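Local coordinates for centromeric protein-C, isoform A (Drosophila melanogaster, PDB 6O2K), which probably acts as a chromatin-protein adaptor at centromeres, this chain being its dimeric C-terminal cupin domain, at residues E93-V101 against I119-A130. Numbering follows the deposited sequence. Where two conformers were deposited one is given.
Sequences EFNVETLAV and IDRGTRYSIQNA
From F94 to L99 and R124 to N129 the two strands pair antiparallel, their axes 4.7 Å apart, through six backbone hydrogen bonds, and A130 N adds a seventh to E93 O. They are the inner strands of a four-stranded antiparallel sheet in the cupin domain, flanked by strands 74-79 and 107-112. F94, V96, T98, Y125, I127 and N129 line the face turned to the domain's second sheet, which contains strand 85-89. With CG beside its backbone N (chi1 -73°), F94 brings its ring obliquely against I127, CD1 lying 3.5 Å from I127 CG2; F69 meets the same ring edge-to-face. Cutting F94 back to an alanine would probably leave I127 CG2 and the F69 ring without their aromatic neighbour and open a gap between the sheets. Farther along, T98 CG2 meets I119 CD1 at 3.7 Å, the side chains mutually oblique. On the reverse face, S126 OG sits 3.4 Å from E97 CG, while E97 bends at chi2 (-65°), its carboxylate reaching H108. Water 1 links N95 ND2 to Q128 OE1, and Q128 NE2 bonds to Y72 O. Beyond the strands, water 2 takes a hydrogen bond from V101 N, gives one to R121 O and lies 2.8 Å from T123 OG1.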
# COMPACT_ATOMS: atom_id res chain seq x y z
N GLU B 93 7.63 -7.22 11.07
CA GLU B 93 6.65 -8.07 11.73
C GLU B 93 5.99 -7.27 12.85
O GLU B 93 6.68 -6.50 13.55
CB GLU B 93 7.31 -9.33 12.29
CG GLU B 93 6.37 -10.45 12.74
CD GLU B 93 7.13 -11.65 13.31
OE1 GLU B 93 8.33 -11.79 13.00
OE2 GLU B 93 6.53 -12.44 14.08
N PHE B 94 4.69 -7.46 13.03
CA PHE B 94 3.95 -6.71 14.03
C PHE B 94 3.03 -7.64 14.82
O PHE B 94 2.50 -8.62 14.28
CB PHE B 94 3.09 -5.60 13.39
CG PHE B 94 3.89 -4.42 12.90
CD1 PHE B 94 4.26 -3.41 13.76
CD2 PHE B 94 4.26 -4.33 11.56
CE1 PHE B 94 4.99 -2.32 13.30
CE2 PHE B 94 4.99 -3.24 11.09
CZ PHE B 94 5.36 -2.24 11.97
N ASN B 95 2.83 -7.31 16.09
CA ASN B 95 1.80 -7.90 16.91
C ASN B 95 0.71 -6.86 17.11
O ASN B 95 1.01 -5.73 17.51
CB ASN B 95 2.36 -8.35 18.27
CG ASN B 95 3.34 -9.50 18.15
OD1 ASN B 95 3.27 -10.30 17.22
ND2 ASN B 95 4.25 -9.60 19.11
N VAL B 96 -0.54 -7.24 16.84
CA VAL B 96 -1.68 -6.33 16.94
C VAL B 96 -2.69 -6.93 17.91
O VAL B 96 -3.07 -8.09 17.78
CB VAL B 96 -2.34 -6.09 15.57
CG1 VAL B 96 -3.56 -5.16 15.71
CG2 VAL B 96 -1.30 -5.53 14.56
N GLU B 97 -3.13 -6.12 18.88
CA GLU B 97 -4.16 -6.51 19.83
C GLU B 97 -5.42 -5.71 19.54
O GLU B 97 -5.35 -4.48 19.43
CB GLU B 97 -3.72 -6.27 21.28
CG GLU B 97 -2.25 -6.56 21.59
CD GLU B 97 -1.86 -8.03 21.42
OE1 GLU B 97 -0.81 -8.30 20.80
OE2 GLU B 97 -2.61 -8.91 21.92
N THR B 98 -6.57 -6.40 19.42
CA THR B 98 -7.83 -5.75 19.09
C THR B 98 -8.93 -6.16 20.06
O THR B 98 -8.98 -7.32 20.49
CB THR B 98 -8.31 -6.06 17.66
OG1 THR B 98 -8.36 -7.48 17.45
CG2 THR B 98 -7.38 -5.43 16.62
N LEU B 99 -9.80 -5.21 20.39
CA LEU B 99 -11.02 -5.43 21.17
C LEU B 99 -12.15 -4.74 20.42
O LEU B 99 -12.19 -3.51 20.33
CB LEU B 99 -10.89 -4.87 22.59
CG LEU B 99 -12.17 -4.92 23.43
CD1 LEU B 99 -12.63 -6.36 23.63
CD2 LEU B 99 -11.98 -4.21 24.77
N ALA B 100 -13.07 -5.53 19.87
CA ALA B 100 -14.12 -5.00 19.00
C ALA B 100 -15.36 -4.66 19.82
O ALA B 100 -15.62 -5.28 20.85
CB ALA B 100 -14.48 -6.00 17.91
N VAL B 101 -16.12 -3.66 19.35
CA VAL B 101 -17.36 -3.29 20.03
C VAL B 101 -18.24 -4.51 20.18
O VAL B 101 -18.39 -5.31 19.25
CB VAL B 101 -18.10 -2.18 19.25
CG1 VAL B 101 -19.48 -1.90 19.89
CG2 VAL B 101 -17.27 -0.92 19.17
N ILE B 119 -9.48 -2.98 10.87
CA ILE B 119 -9.87 -2.43 12.17
C ILE B 119 -11.19 -1.71 11.97
O ILE B 119 -11.23 -0.65 11.33
CB ILE B 119 -8.80 -1.47 12.72
CG1 ILE B 119 -7.39 -2.07 12.66
CG2 ILE B 119 -9.16 -0.98 14.14
CD1 ILE B 119 -7.08 -3.07 13.74
N ASP B 120 -12.27 -2.26 12.52
CA ASP B 120 -13.58 -1.65 12.36
C ASP B 120 -13.73 -0.40 13.23
O ASP B 120 -13.00 -0.18 14.21
CB ASP B 120 -14.69 -2.64 12.72
CG ASP B 120 -14.61 -3.92 11.92
OD1 ASP B 120 -14.69 -3.84 10.68
OD2 ASP B 120 -14.42 -4.99 12.52
N ARG B 121 -14.70 0.42 12.86
CA ARG B 121 -15.01 1.60 13.65
C ARG B 121 -15.36 1.20 15.08
O ARG B 121 -16.12 0.24 15.30
CB ARG B 121 -16.15 2.38 13.00
CG ARG B 121 -16.45 3.70 13.69
CD ARG B 121 -17.34 4.57 12.84
NE ARG B 121 -17.45 5.91 13.39
CZ ARG B 121 -18.12 6.90 12.82
NH1 ARG B 121 -18.75 6.70 11.67
NH2 ARG B 121 -18.16 8.09 13.40
N GLY B 122 -14.77 1.89 16.05
CA GLY B 122 -15.00 1.64 17.45
C GLY B 122 -14.07 0.62 18.09
O GLY B 122 -14.05 0.52 19.32
N THR B 123 -13.31 -0.13 17.30
CA THR B 123 -12.39 -1.12 17.85
C THR B 123 -11.23 -0.43 18.55
O THR B 123 -10.72 0.60 18.09
CB THR B 123 -11.89 -2.05 16.73
OG1 THR B 123 -12.95 -2.93 16.36
CG2 THR B 123 -10.67 -2.87 17.16
N ARG B 124 -10.82 -0.97 19.69
CA ARG B 124 -9.63 -0.51 20.39
C ARG B 124 -8.47 -1.40 19.98
O ARG B 124 -8.58 -2.63 20.05
CB ARG B 124 -9.83 -0.54 21.91
CG ARG B 124 -10.82 0.50 22.40
CD ARG B 124 -10.89 0.58 23.92
NE ARG B 124 -12.01 1.41 24.33
CZ ARG B 124 -11.99 2.74 24.36
NH1 ARG B 124 -13.08 3.41 24.74
NH2 ARG B 124 -10.90 3.41 24.03
N TYR B 125 -7.36 -0.80 19.56
CA TYR B 125 -6.27 -1.59 19.00
C TYR B 125 -4.93 -1.02 19.43
O TYR B 125 -4.76 0.20 19.56
CB TYR B 125 -6.38 -1.65 17.47
CG TYR B 125 -6.13 -0.34 16.77
CD1 TYR B 125 -7.07 0.69 16.79
CD2 TYR B 125 -4.93 -0.11 16.10
CE1 TYR B 125 -6.81 1.91 16.16
CE2 TYR B 125 -4.67 1.09 15.48
CZ TYR B 125 -5.61 2.09 15.51
OH TYR B 125 -5.34 3.28 14.87
N SER B 126 -3.97 -1.93 19.66
CA SER B 126 -2.59 -1.55 19.93
C SER B 126 -1.65 -2.35 19.02
O SER B 126 -2.00 -3.43 18.53
CB SER B 126 -2.22 -1.78 21.39
OG SER B 126 -2.11 -3.17 21.65
N ILE B 127 -0.45 -1.80 18.81
CA ILE B 127 0.53 -2.32 17.85
C ILE B 127 1.91 -2.34 18.50
O ILE B 127 2.34 -1.34 19.08
CB ILE B 127 0.57 -1.48 16.57
CG1 ILE B 127 -0.83 -1.26 15.99
CG2 ILE B 127 1.52 -2.10 15.51
CD1 ILE B 127 -0.86 -0.20 14.89
N GLN B 128 2.62 -3.46 18.37
CA GLN B 128 4.02 -3.55 18.79
C GLN B 128 4.85 -4.17 17.67
O GLN B 128 4.47 -5.20 17.11
CB GLN B 128 4.19 -4.39 20.06
CG GLN B 128 5.64 -4.46 20.56
CD GLN B 128 5.73 -4.87 22.04
OE1 GLN B 128 4.82 -5.51 22.57
NE2 GLN B 128 6.83 -4.49 22.69
N ASN B 129 5.96 -3.52 17.34
CA ASN B 129 6.99 -4.11 16.50
C ASN B 129 7.47 -5.41 17.13
O ASN B 129 7.93 -5.42 18.27
CB ASN B 129 8.15 -3.12 16.36
CG ASN B 129 9.17 -3.53 15.31
OD1 ASN B 129 9.12 -4.63 14.75
ND2 ASN B 129 10.12 -2.63 15.04
N ALA B 130 7.36 -6.51 16.40
CA ALA B 130 7.68 -7.82 16.96
C ALA B 130 9.16 -8.20 16.87
O ALA B 130 9.53 -9.25 17.40
CB ALA B 130 6.85 -8.91 16.27
O HOH W 1 3.50 -7.61 21.40
O HOH W 2 -15.65 -2.33 16.57